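Local coordinates for cytoplasmic export protein 1 (Saccharomyces cerevisiae, PDB 3VWA) that binds tRNA and belongs to the nuclear tRNA export machinery, where it may collect tRNAs from export receptors and pass aminoacylated tRNAs to the translation machinery, at residues 28-33 with 39-44; 177-180 with 185-188; 287-292 with 337-342; 360-365 with 383-388; 248-253 with 259-264. One frame throughout, in Å; residues are numbered along the deposited sequence.

Contact 1 (28-33 with 39-44)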
# COMPACT_ATOMS: atom_id res chain seq x y z
N CYS A 28 -1.76 4.38 -26.30
CA CYS A 28 -0.89 4.53 -25.15
C CYS A 28 -0.58 3.16 -24.57
O CYS A 28 -1.50 2.43 -24.16
CB CYS A 28 -1.52 5.48 -24.14
SG CYS A 28 -0.78 5.48 -22.50
N PHE A 29 0.71 2.82 -24.56
CA PHE A 29 1.19 1.48 -24.19
C PHE A 29 2.12 1.58 -22.99
O PHE A 29 2.94 2.51 -22.95
CB PHE A 29 2.01 0.84 -25.34
CG PHE A 29 1.19 0.40 -26.55
CD1 PHE A 29 0.60 -0.86 -26.57
CD2 PHE A 29 1.07 1.21 -27.67
CE1 PHE A 29 -0.13 -1.30 -27.67
CE2 PHE A 29 0.33 0.77 -28.78
CZ PHE A 29 -0.28 -0.49 -28.77
N ASP A 30 2.04 0.64 -22.04
CA ASP A 30 3.16 0.46 -21.08
C ASP A 30 4.35 -0.15 -21.80
O ASP A 30 4.18 -0.94 -22.72
CB ASP A 30 2.83 -0.47 -19.90
CG ASP A 30 1.72 0.07 -18.98
OD1 ASP A 30 1.49 1.30 -18.95
OD2 ASP A 30 1.08 -0.74 -18.29
N GLY A 31 5.55 0.21 -21.35
CA GLY A 31 6.76 -0.34 -21.86
C GLY A 31 7.81 -0.30 -20.77
O GLY A 31 7.53 0.10 -19.63
N THR A 32 9.03 -0.71 -21.14
CA THR A 32 10.15 -0.70 -20.23
C THR A 32 11.32 -0.32 -21.11
O THR A 32 11.39 -0.72 -22.29
CB THR A 32 10.45 -2.08 -19.60
OG1 THR A 32 11.37 -2.79 -20.43
CG2 THR A 32 9.21 -2.97 -19.39
N ARG A 33 12.22 0.48 -20.56
CA ARG A 33 13.48 0.84 -21.21
C ARG A 33 14.40 -0.38 -21.11
O ARG A 33 14.57 -0.95 -20.01
CB ARG A 33 14.10 2.08 -20.53
CG ARG A 33 15.23 2.72 -21.33
CD ARG A 33 16.19 3.46 -20.42
NE ARG A 33 16.04 4.90 -20.42
CZ ARG A 33 16.22 5.70 -19.36
NH1 ARG A 33 16.08 7.00 -19.50
NH2 ARG A 33 16.51 5.22 -18.17
N PRO A 39 10.58 1.43 -16.21
CA PRO A 39 9.20 1.49 -16.72
C PRO A 39 8.91 2.79 -17.45
O PRO A 39 9.20 3.86 -16.95
CB PRO A 39 8.34 1.45 -15.45
CG PRO A 39 9.20 0.72 -14.45
CD PRO A 39 10.58 1.27 -14.74
N VAL A 40 8.34 2.71 -18.65
CA VAL A 40 8.07 3.90 -19.44
C VAL A 40 6.70 3.79 -20.05
O VAL A 40 6.08 2.74 -20.05
CB VAL A 40 9.10 4.06 -20.59
CG1 VAL A 40 10.54 4.16 -20.07
CG2 VAL A 40 8.98 2.88 -21.58
N THR A 41 6.22 4.88 -20.60
CA THR A 41 4.98 4.84 -21.35
C THR A 41 5.31 5.28 -22.74
O THR A 41 5.98 6.29 -22.92
CB THR A 41 3.93 5.79 -20.74
OG1 THR A 41 3.47 5.19 -19.55
CG2 THR A 41 2.72 5.99 -21.68
N VAL A 42 4.83 4.52 -23.71
CA VAL A 42 5.06 4.76 -25.10
C VAL A 42 3.74 5.22 -25.77
O VAL A 42 2.72 4.49 -25.79
CB VAL A 42 5.58 3.44 -25.75
CG1 VAL A 42 5.58 3.56 -27.27
CG2 VAL A 42 6.96 3.05 -25.18
N PHE A 43 3.75 6.44 -26.29
CA PHE A 43 2.63 6.94 -27.07
C PHE A 43 2.91 6.72 -28.57
O PHE A 43 3.90 7.23 -29.15
CB PHE A 43 2.38 8.42 -26.81
CG PHE A 43 1.84 8.71 -25.44
CD1 PHE A 43 0.45 8.67 -25.19
CD2 PHE A 43 2.71 9.10 -24.40
CE1 PHE A 43 -0.03 8.99 -23.90
CE2 PHE A 43 2.21 9.39 -23.14
CZ PHE A 43 0.85 9.35 -22.90
N LYS A 44 2.04 5.93 -29.18
CA LYS A 44 2.20 5.56 -30.57
C LYS A 44 1.15 6.34 -31.35
O LYS A 44 -0.04 6.22 -31.08
CB LYS A 44 1.97 4.06 -30.73
CG LYS A 44 1.87 3.60 -32.17
CD LYS A 44 2.22 2.12 -32.26
CE LYS A 44 2.95 1.86 -33.56
NZ LYS A 44 2.10 2.21 -34.72
O HOH W 1 1.58 3.50 -20.03
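A beta hairpin of the kinase-like domain is zipped together by Phe29 with Val42 and Gly31 with Val40, the two hydrogen-bonded pairs linking antiparallel strands 26-33 and 39-45. Val42 N gives Phe29 O a 2.9 Å bond that is nearly straight, 169° at the hydrogen, and Phe29 N answers to Val42 O. At the second pair Val40 N comes to Gly31 O from above the carbonyl plane, although N and O are again 2.9 Å apart. Gly31, with no side chain, leaves room for Val40 CG2 and Val42 CG2, and Val40 CG2 settles 3.6 Å from Thr32 N. On the face carrying Cys28, Asp30, Thr41 and Phe43, the Cys28 sulfur is anti to its own amide nitrogen (chi1 166°), which brings SG to 3.6 Å from Thr41 CG2 and 4.5 Å from the Phe43 ring centroid. This sulfur-aromatic contact is oblique, 34° off the ring normal, and Phe43 also stacks with Phe147. Thr41 OG1 is bonded to Val91 N. On the other face Lys44 runs beside Phe29, with Lys44 CB 4.2 Å from Phe29 CE2 at the ring edge. The lysine NZ goes on to Gln82 O. Strand 85-89 continues the sheet beyond 39-45, an antiparallel arrangement consistent with the N-terminal lobe of a protein-kinase fold.

Contact 2 (177-180 with 185-188)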
# COMPACT_ATOMS: atom_id res chain seq x y z
N GLN A 177 -16.12 19.40 -29.83
CA GLN A 177 -16.47 20.80 -29.93
C GLN A 177 -15.28 21.74 -29.71
O GLN A 177 -14.72 21.79 -28.62
CB GLN A 177 -17.54 21.12 -28.90
CG GLN A 177 -18.05 22.54 -29.00
CD GLN A 177 -19.43 22.60 -29.63
OE1 GLN A 177 -20.44 22.43 -28.94
NE2 GLN A 177 -19.47 22.85 -30.93
N LEU A 178 -14.94 22.52 -30.72
CA LEU A 178 -13.89 23.54 -30.58
C LEU A 178 -14.41 24.62 -29.68
O LEU A 178 -15.40 25.26 -30.01
CB LEU A 178 -13.57 24.14 -31.95
CG LEU A 178 -12.64 25.34 -32.11
CD1 LEU A 178 -11.18 24.95 -31.89
CD2 LEU A 178 -12.80 25.95 -33.50
N PRO A 179 -13.75 24.85 -28.53
CA PRO A 179 -14.25 25.84 -27.55
C PRO A 179 -14.26 27.26 -28.11
O PRO A 179 -15.13 28.05 -27.76
CB PRO A 179 -13.26 25.74 -26.38
CG PRO A 179 -12.07 25.02 -26.93
CD PRO A 179 -12.57 24.13 -28.03
N CYS A 180 -13.31 27.57 -28.98
CA CYS A 180 -13.27 28.88 -29.62
C CYS A 180 -12.10 28.92 -30.58
O CYS A 180 -11.32 27.97 -30.66
CB CYS A 180 -13.15 30.03 -28.60
SG CYS A 180 -11.52 30.12 -27.80
N THR A 185 -7.85 32.84 -25.43
CA THR A 185 -8.93 32.46 -24.57
C THR A 185 -9.24 30.95 -24.69
O THR A 185 -10.06 30.41 -23.92
CB THR A 185 -10.20 33.23 -24.96
OG1 THR A 185 -10.45 33.04 -26.36
CG2 THR A 185 -10.09 34.72 -24.62
N ILE A 186 -8.63 30.28 -25.67
CA ILE A 186 -8.89 28.85 -25.81
C ILE A 186 -8.46 28.04 -24.55
O ILE A 186 -9.18 27.15 -24.12
CB ILE A 186 -8.37 28.23 -27.13
CG1 ILE A 186 -9.07 26.90 -27.40
CG2 ILE A 186 -6.84 28.09 -27.16
CD1 ILE A 186 -8.70 26.26 -28.73
N ASP A 187 -7.32 28.36 -23.96
CA ASP A 187 -6.89 27.59 -22.78
C ASP A 187 -7.76 27.80 -21.53
O ASP A 187 -8.14 26.82 -20.88
CB ASP A 187 -5.41 27.81 -22.50
CG ASP A 187 -4.52 27.20 -23.58
OD1 ASP A 187 -4.95 26.20 -24.24
OD2 ASP A 187 -3.39 27.72 -23.76
N SER A 188 -8.07 29.07 -21.19
CA SER A 188 -9.04 29.39 -20.14
C SER A 188 -10.36 28.66 -20.31
O SER A 188 -10.94 28.19 -19.32
CB SER A 188 -9.34 30.88 -20.13
OG SER A 188 -8.37 31.55 -19.38
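Pro179 and Ile186 cross obliquely where the loop after helix 160-174 folds against the first turn of helix 186-198, in the helical part of the kinase-like domain. The proline ring presents CG, 3.6 Å from Ile186 CG1, with the isoleucine chain running on so that CD1 also lies near the ring. Because CG1 of Ile186 is anti to the backbone N (chi1 -161°), the long branch is extended toward the loop. There its end meets Leu178, CD1 to CD1 at 4.2 Å, and comes within 3.7 Å of the Cys180 carbonyl oxygen, measured from CD1. Cys180 sends its sulfur over the start of the helix, with SG 3.5 Å from Ile186 CA and 3.7 Å from Ile186 CB. Phe163 and Val127 pack on Ile186 from helix 160-174 and strand 126-127, and Tyr171 touches both Leu178 and Pro179. With an alanine here, the loss of both branches of the isoleucine would probably open a gap beside Pro179 and leave the Leu178 methyl without its mate. One residue on, Asp187 accepts bonds from Leu128 N and Gly129 N, much as the aspartate of helix F ties down the catalytic loop in protein kinases. At the helix start Cys180 SG lies 3.4 Å from Thr185 OG1, a hydroxyl that makes a weak hydrogen bond to Asp182 O.

Contact 3 (287-292 with 337-342)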
# COMPACT_ATOMS: atom_id res chain seq x y z
N PHE A 287 5.25 8.23 -2.88
CA PHE A 287 5.84 9.49 -2.44
C PHE A 287 5.87 9.46 -0.93
O PHE A 287 6.95 9.40 -0.32
CB PHE A 287 5.03 10.70 -2.97
CG PHE A 287 5.80 11.98 -3.04
CD1 PHE A 287 7.04 12.11 -2.42
CD2 PHE A 287 5.26 13.09 -3.71
CE1 PHE A 287 7.73 13.31 -2.47
CE2 PHE A 287 5.96 14.29 -3.78
CZ PHE A 287 7.19 14.40 -3.16
N ILE A 288 4.67 9.46 -0.32
CA ILE A 288 4.61 9.53 1.14
C ILE A 288 5.32 8.37 1.86
O ILE A 288 6.20 8.59 2.72
CB ILE A 288 3.15 9.75 1.65
CG1 ILE A 288 2.59 11.06 1.11
CG2 ILE A 288 3.13 9.76 3.15
CD1 ILE A 288 1.10 11.28 1.38
N ILE A 289 4.94 7.13 1.54
CA ILE A 289 5.46 5.96 2.25
C ILE A 289 7.01 5.80 2.18
O ILE A 289 7.64 5.52 3.20
CB ILE A 289 4.78 4.63 1.81
CG1 ILE A 289 3.32 4.51 2.33
CG2 ILE A 289 5.52 3.47 2.39
CD1 ILE A 289 2.58 3.33 1.72
N PRO A 290 7.60 5.87 0.98
CA PRO A 290 9.02 5.74 0.90
C PRO A 290 9.76 6.86 1.61
O PRO A 290 10.79 6.58 2.21
CB PRO A 290 9.34 5.73 -0.63
CG PRO A 290 8.06 5.88 -1.34
CD PRO A 290 6.94 6.01 -0.34
N GLU A 291 9.27 8.11 1.56
CA GLU A 291 9.90 9.18 2.36
C GLU A 291 9.82 8.95 3.88
O GLU A 291 10.83 9.13 4.60
CB GLU A 291 9.34 10.58 2.01
CG GLU A 291 9.52 11.00 0.55
CD GLU A 291 10.98 11.26 0.14
OE1 GLU A 291 11.95 10.91 0.88
OE2 GLU A 291 11.17 11.84 -0.95
N LEU A 292 8.64 8.55 4.39
CA LEU A 292 8.55 8.16 5.80
C LEU A 292 9.51 7.06 6.14
O LEU A 292 10.21 7.11 7.13
CB LEU A 292 7.18 7.57 6.15
CG LEU A 292 6.41 8.23 7.27
CD1 LEU A 292 5.12 7.52 7.70
CD2 LEU A 292 7.28 8.69 8.46
N THR A 337 1.14 -2.11 -1.18
CA THR A 337 2.41 -1.72 -1.80
C THR A 337 3.47 -1.59 -0.71
O THR A 337 3.16 -1.22 0.40
CB THR A 337 2.31 -0.31 -2.46
OG1 THR A 337 1.81 0.62 -1.50
CG2 THR A 337 1.41 -0.31 -3.74
N PHE A 338 4.72 -1.81 -1.07
CA PHE A 338 5.79 -2.00 -0.11
C PHE A 338 7.05 -1.54 -0.78
O PHE A 338 7.37 -2.02 -1.85
CB PHE A 338 5.90 -3.51 0.19
CG PHE A 338 4.71 -4.06 0.88
CD1 PHE A 338 3.68 -4.66 0.16
CD2 PHE A 338 4.57 -3.92 2.24
CE1 PHE A 338 2.53 -5.10 0.79
CE2 PHE A 338 3.44 -4.39 2.89
CZ PHE A 338 2.42 -4.98 2.15
N PRO A 339 7.76 -0.58 -0.19
CA PRO A 339 8.92 -0.02 -0.92
C PRO A 339 10.13 -0.93 -0.86
O PRO A 339 10.24 -1.77 0.03
CB PRO A 339 9.22 1.28 -0.15
CG PRO A 339 8.67 1.02 1.21
CD PRO A 339 7.45 0.20 1.03
N VAL A 340 11.05 -0.74 -1.80
CA VAL A 340 12.32 -1.46 -1.80
C VAL A 340 12.96 -1.30 -0.44
O VAL A 340 13.11 -0.21 0.06
CB VAL A 340 13.23 -1.03 -2.99
CG1 VAL A 340 14.69 -1.42 -2.78
CG2 VAL A 340 12.74 -1.69 -4.26
N GLY A 341 13.27 -2.42 0.20
CA GLY A 341 13.93 -2.39 1.50
C GLY A 341 12.98 -2.39 2.69
O GLY A 341 13.44 -2.38 3.83
N PHE A 342 11.67 -2.38 2.43
CA PHE A 342 10.69 -2.57 3.47
C PHE A 342 11.13 -3.77 4.33
O PHE A 342 11.21 -3.70 5.57
CB PHE A 342 9.36 -2.85 2.78
CG PHE A 342 8.22 -3.02 3.73
CD1 PHE A 342 7.81 -1.96 4.54
CD2 PHE A 342 7.56 -4.23 3.82
CE1 PHE A 342 6.78 -2.13 5.44
CE2 PHE A 342 6.50 -4.39 4.71
CZ PHE A 342 6.11 -3.33 5.51
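Behind Pro339, whose ring meets Ile289, the two flat groups of segment 337-342 pack on each other: Phe338 CD2 stands 3.1 Å above one face of the Phe342 ring, offset toward its rim, and Phe342 CZ lies in the Phe338 plane at that ring's edge. Pro371 touches both phenylalanines. Neither ring touches segment 287-292; Pro339, turned the other way from Phe338, does, and joins the loop between helices 321-335 and 342-351 to helix 283-303 in the alpha-helical part of the chain. Its ring and the Ile289 side chain cross at about a right angle, with Ile289 CG2 4.0 Å from Pro339 CD and 4.2 Å from Pro339 CG. The isoleucine torsion (chi1 -72°) sets CG2 opposite the backbone N and leaves the longer branch to run toward Thr337, where Ile289 CD1 is 4.3 Å from Thr337 OG1. That hydroxyl has its polar partner in Thr335 OG1. A second proline extends the patch, Pro290 CB lying 4.5 Å from Pro339 CB. Pro290 has no N-H to give to the preceding turn, and helix 283-303 is kinked there. The loop is held in shape by a type II turn from Pro339 to Phe342, closed by Phe342 N to Pro339 O at 2.9 Å; Gly341 takes a positive phi of 91° that a side chain would make strained. The chemistry is largely hydrocarbon against hydrocarbon, with one hydroxyl at the rim, which suggests that fit of shape, rather than directional bonds, sets how helix and loop lie together.

Contact 4 (360-365 with 383-388)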
# COMPACT_ATOMS: atom_id res chain seq x y z
N LEU A 360 3.72 -3.00 18.51
CA LEU A 360 3.14 -2.58 17.24
C LEU A 360 3.37 -3.66 16.16
O LEU A 360 2.44 -3.95 15.36
CB LEU A 360 3.68 -1.22 16.81
CG LEU A 360 3.26 -0.76 15.43
CD1 LEU A 360 1.73 -0.60 15.16
CD2 LEU A 360 4.02 0.52 15.17
N LEU A 361 4.60 -4.22 16.14
CA LEU A 361 4.99 -5.20 15.14
C LEU A 361 4.23 -6.51 15.34
O LEU A 361 3.88 -7.20 14.38
CB LEU A 361 6.50 -5.52 15.30
CG LEU A 361 7.52 -4.45 14.92
CD1 LEU A 361 8.92 -4.84 15.41
CD2 LEU A 361 7.48 -4.24 13.41
N LEU A 362 4.00 -6.87 16.60
CA LEU A 362 3.27 -8.08 16.86
C LEU A 362 1.88 -7.99 16.26
O LEU A 362 1.45 -8.95 15.65
CB LEU A 362 3.24 -8.43 18.37
CG LEU A 362 4.53 -8.82 19.05
CD1 LEU A 362 4.26 -8.97 20.54
CD2 LEU A 362 5.19 -10.09 18.55
N ILE A 363 1.22 -6.84 16.42
CA ILE A 363 -0.07 -6.53 15.76
C ILE A 363 -0.08 -6.69 14.25
O ILE A 363 -1.09 -7.14 13.72
CB ILE A 363 -0.62 -5.12 16.12
CG1 ILE A 363 -1.08 -5.12 17.57
CG2 ILE A 363 -1.79 -4.71 15.26
CD1 ILE A 363 -0.86 -3.81 18.31
N TYR A 364 1.01 -6.32 13.55
CA TYR A 364 1.02 -6.39 12.10
C TYR A 364 1.73 -7.65 11.53
O TYR A 364 1.79 -7.75 10.32
CB TYR A 364 1.62 -5.12 11.49
CG TYR A 364 0.63 -3.95 11.38
CD1 TYR A 364 -0.15 -3.74 10.23
CD2 TYR A 364 0.50 -3.06 12.44
CE1 TYR A 364 -1.07 -2.68 10.16
CE2 TYR A 364 -0.37 -1.98 12.37
CZ TYR A 364 -1.16 -1.79 11.25
OH TYR A 364 -2.03 -0.73 11.29
N LEU A 365 2.26 -8.57 12.36
CA LEU A 365 3.09 -9.69 11.88
C LEU A 365 2.39 -10.60 10.90
O LEU A 365 2.95 -10.90 9.87
CB LEU A 365 3.65 -10.55 13.04
CG LEU A 365 5.18 -10.73 13.14
CD1 LEU A 365 5.52 -11.78 14.18
CD2 LEU A 365 5.95 -10.99 11.83
N PRO A 383 14.00 -15.02 15.20
CA PRO A 383 14.93 -15.06 16.32
C PRO A 383 14.77 -13.86 17.25
O PRO A 383 15.04 -13.98 18.43
CB PRO A 383 16.31 -15.05 15.63
CG PRO A 383 16.03 -15.68 14.29
CD PRO A 383 14.71 -15.06 13.92
N HIS A 384 14.33 -12.71 16.75
CA HIS A 384 14.10 -11.55 17.66
C HIS A 384 12.71 -11.62 18.17
O HIS A 384 12.42 -11.33 19.35
CB HIS A 384 14.32 -10.24 16.89
CG HIS A 384 15.69 -10.14 16.26
ND1 HIS A 384 15.88 -10.11 14.92
CD2 HIS A 384 16.95 -10.10 16.84
CE1 HIS A 384 17.19 -10.03 14.67
NE2 HIS A 384 17.85 -10.02 15.84
N PHE A 385 11.80 -12.00 17.29
CA PHE A 385 10.43 -12.15 17.68
C PHE A 385 10.30 -12.97 18.97
O PHE A 385 9.61 -12.58 19.93
CB PHE A 385 9.68 -12.79 16.54
CG PHE A 385 8.39 -13.42 16.95
CD1 PHE A 385 7.22 -12.66 17.08
CD2 PHE A 385 8.34 -14.80 17.23
CE1 PHE A 385 6.02 -13.25 17.46
CE2 PHE A 385 7.15 -15.39 17.58
CZ PHE A 385 6.00 -14.61 17.71
N ILE A 386 10.99 -14.10 18.99
CA ILE A 386 10.79 -15.11 20.02
C ILE A 386 11.36 -14.73 21.38
O ILE A 386 10.83 -15.14 22.39
CB ILE A 386 11.33 -16.52 19.54
CG1 ILE A 386 10.69 -17.65 20.35
CG2 ILE A 386 12.85 -16.58 19.45
CD1 ILE A 386 9.18 -17.67 20.17
N GLN A 387 12.42 -13.94 21.39
CA GLN A 387 12.98 -13.40 22.63
C GLN A 387 11.92 -12.61 23.35
O GLN A 387 12.01 -12.42 24.57
CB GLN A 387 14.20 -12.49 22.36
CG GLN A 387 15.43 -13.19 21.81
CD GLN A 387 15.55 -14.63 22.29
OE1 GLN A 387 16.26 -14.94 23.23
NE2 GLN A 387 14.83 -15.53 21.63
N GLY A 388 10.91 -12.15 22.62
CA GLY A 388 9.76 -11.51 23.32
C GLY A 388 9.27 -12.35 24.51
O GLY A 388 8.72 -11.82 25.49
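Leu362 is the first residue of segment 360-365 to touch Phe385, its CD2 methyl lying 3.4 Å from Phe385 CE1 and 3.6 Å from Phe385 CD1. The leucine and the phenylalanine cross at about a right angle, and the methyl approaches the ring obliquely. With chi1 at -67° the Leu362 branch stands opposite its carbonyl carbon, and its end comes closer to helix 374-387 than its CB direction alone would bring it. Leu396 of helix 394-407 packs on the same side chain. Segment 383-388 lies in HEAT repeat 1; helix 355-368 precedes it in the alpha-helical part of the chain. One turn after Leu362, Leu365 points at the neighbouring helix and lays CD1 3.5 Å from Phe385 CD1 and 3.6 Å from Phe385 CE1. It crosses the aromatic side chain at a slant. The two leucine methyls reach the CD1-CE1 bond from opposite sides of the ring plane. Phe385 is extended toward them by a chi1 of 160°, which places CG opposite the backbone N. A serine in its place would probably leave the Leu362 and Leu365 methyls facing a gap and put a hydroxyl into an apolar setting. Phe350 of helix 342-351 also touches Leu365, and Ile407 of helix 394-407 packs on both Leu365 and Phe385.

Contact 5 (248-253 with 259-264)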
# COMPACT_ATOMS: atom_id res chain seq x y z
N ARG A 248 7.06 18.22 -1.36
CA ARG A 248 7.88 18.58 -2.51
C ARG A 248 9.20 19.22 -2.17
O ARG A 248 10.10 19.15 -2.96
CB ARG A 248 7.18 19.63 -3.35
CG ARG A 248 6.56 19.15 -4.63
CD ARG A 248 5.60 20.27 -5.02
NE ARG A 248 5.93 20.90 -6.28
CZ ARG A 248 5.48 22.09 -6.67
NH1 ARG A 248 5.81 22.56 -7.87
NH2 ARG A 248 4.70 22.82 -5.87
N GLU A 249 9.28 19.88 -1.01
CA GLU A 249 10.45 20.61 -0.56
C GLU A 249 11.23 19.79 0.43
O GLU A 249 12.21 20.26 1.01
CB GLU A 249 10.01 21.91 0.11
CG GLU A 249 9.77 23.01 -0.90
CD GLU A 249 9.38 24.34 -0.26
OE1 GLU A 249 9.70 24.59 0.92
OE2 GLU A 249 8.76 25.13 -0.97
N LEU A 250 10.79 18.57 0.64
CA LEU A 250 11.38 17.75 1.67
C LEU A 250 12.91 17.73 1.58
O LEU A 250 13.57 17.87 2.59
CB LEU A 250 10.82 16.32 1.63
CG LEU A 250 11.13 15.43 2.81
CD1 LEU A 250 10.50 15.90 4.15
CD2 LEU A 250 10.69 14.01 2.51
N HIS A 251 13.46 17.58 0.38
CA HIS A 251 14.90 17.41 0.28
C HIS A 251 15.73 18.66 0.28
O HIS A 251 16.92 18.60 0.09
CB HIS A 251 15.20 16.51 -0.89
CG HIS A 251 14.58 15.15 -0.71
ND1 HIS A 251 14.94 14.33 0.31
CD2 HIS A 251 13.57 14.49 -1.42
CE1 HIS A 251 14.23 13.20 0.24
NE2 HIS A 251 13.38 13.29 -0.82
N ILE A 252 15.12 19.81 0.48
CA ILE A 252 15.89 20.99 0.73
C ILE A 252 15.87 21.36 2.19
O ILE A 252 16.54 22.28 2.58
CB ILE A 252 15.46 22.18 -0.15
CG1 ILE A 252 14.12 22.75 0.33
CG2 ILE A 252 15.56 21.79 -1.63
CD1 ILE A 252 13.84 24.16 -0.20
N LYS A 253 15.16 20.61 3.02
CA LYS A 253 15.11 20.91 4.42
C LYS A 253 16.26 20.19 5.12
O LYS A 253 16.66 19.12 4.74
CB LYS A 253 13.75 20.46 5.02
CG LYS A 253 12.58 21.30 4.52
CD LYS A 253 11.25 20.56 4.68
CE LYS A 253 10.05 21.35 4.11
NZ LYS A 253 10.03 22.71 4.76
N LEU A 259 11.68 16.12 9.68
CA LEU A 259 10.98 15.56 10.80
C LEU A 259 9.69 16.35 11.12
O LEU A 259 8.68 15.74 11.55
CB LEU A 259 11.87 15.67 12.03
CG LEU A 259 11.94 14.51 13.01
CD1 LEU A 259 12.29 15.01 14.44
CD2 LEU A 259 10.70 13.60 13.05
N VAL A 260 9.72 17.68 10.98
CA VAL A 260 8.48 18.44 11.16
C VAL A 260 7.41 18.04 10.09
O VAL A 260 6.23 17.89 10.40
CB VAL A 260 8.69 19.94 11.11
CG1 VAL A 260 7.32 20.67 11.02
CG2 VAL A 260 9.48 20.42 12.34
N VAL A 261 7.83 17.93 8.84
CA VAL A 261 6.96 17.50 7.73
C VAL A 261 6.28 16.17 8.05
O VAL A 261 5.07 16.02 7.90
CB VAL A 261 7.76 17.32 6.45
CG1 VAL A 261 6.84 16.76 5.32
CG2 VAL A 261 8.41 18.66 6.07
N MSE A 262 7.07 15.21 8.51
CA MSE A 262 6.50 13.93 8.99
C MSE A 262 5.65 14.10 10.22
O MSE A 262 4.66 13.44 10.34
CB MSE A 262 7.61 12.91 9.25
CG MSE A 262 8.32 12.45 7.97
SE MSE A 262 7.16 12.26 6.33
CE MSE A 262 5.72 13.51 6.27
N SER A 263 6.05 14.95 11.16
CA SER A 263 5.16 15.32 12.27
C SER A 263 3.82 15.94 11.85
O SER A 263 2.75 15.65 12.45
CB SER A 263 5.89 16.23 13.22
OG SER A 263 6.93 15.42 13.75
N ASN A 264 3.88 16.76 10.82
CA ASN A 264 2.66 17.31 10.24
C ASN A 264 1.83 16.19 9.59
O ASN A 264 0.60 16.13 9.74
CB ASN A 264 2.99 18.37 9.19
CG ASN A 264 3.35 19.67 9.84
OD1 ASN A 264 3.05 19.86 11.02
ND2 ASN A 264 3.98 20.59 9.08
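Val261 meets Leu250 and Lys253, each at a different branch, and this three-residue cluster is the tight part of the contact between the turn at 248-253 and helix 255-271. Leu250 meets the valine at a slant, with CD1 3.8 Å from Val261 CB and 3.9 Å from Val261 CG1. The other valine branch is taken by the lysine, which crosses it at about a right angle: CD and CE of Lys253 are each 3.7 Å from Val261 CG2. With chi1 176°, CG1 is opposite the backbone N and CG2 opposite the carbonyl carbon, which turns CG1 to the leucine and CG2 to the lysine methylenes; the lysine chain bends at its last torsion. Phe243 and Glu246 of helix 239-248 add to the packing on Val261, so the valine sits where that helix, the short 3-10 turn 250-252 and helix 255-271 meet. The turn is closed by Lys253 N to Leu250 O at 3.2 Å, and it lies in the short link between helices 239-248 and 255-271. Away from this cluster the segments part. Ile252 stands on the exposed side of the turn and Val260 on that of the helix. On the helix's far side from the turn, Ser263 uses both its backbone N and its OG on Leu259 O, arriving from opposite faces of the carbonyl plane, with OG at 2.8 Å. Aliphatic carbons thus meet in the middle, which implies that the methylenes of a lysine, which is probably charged at NZ, can share in apolar packing while its ammonium end lies beyond the valine.

Overall arrangement
Contacts 1 and 2 sit in the kinase-like domain, in its sheet and helical parts, with centres about 30 Å apart. Contact 4 belongs to the HEAT-repeat arm, its centre about 60 Å from that of contact 2 and on the other side of the chain's centre. Contacts 3 and 5 occupy the helices between, centres about 15 Å apart, and touch directly: Glu291 OE2 is 2.6 Å from His251 NE2, probably a hydrogen bond, and Leu292 packs on Met262, a selenomethionine here. Phe287, in contact 3's helix, makes a cation-pi contact with Lys141 of the kinase-like domain. Contact 4 follows about 21 Å from contact 3, centre to centre, so the series traces the elongated chain.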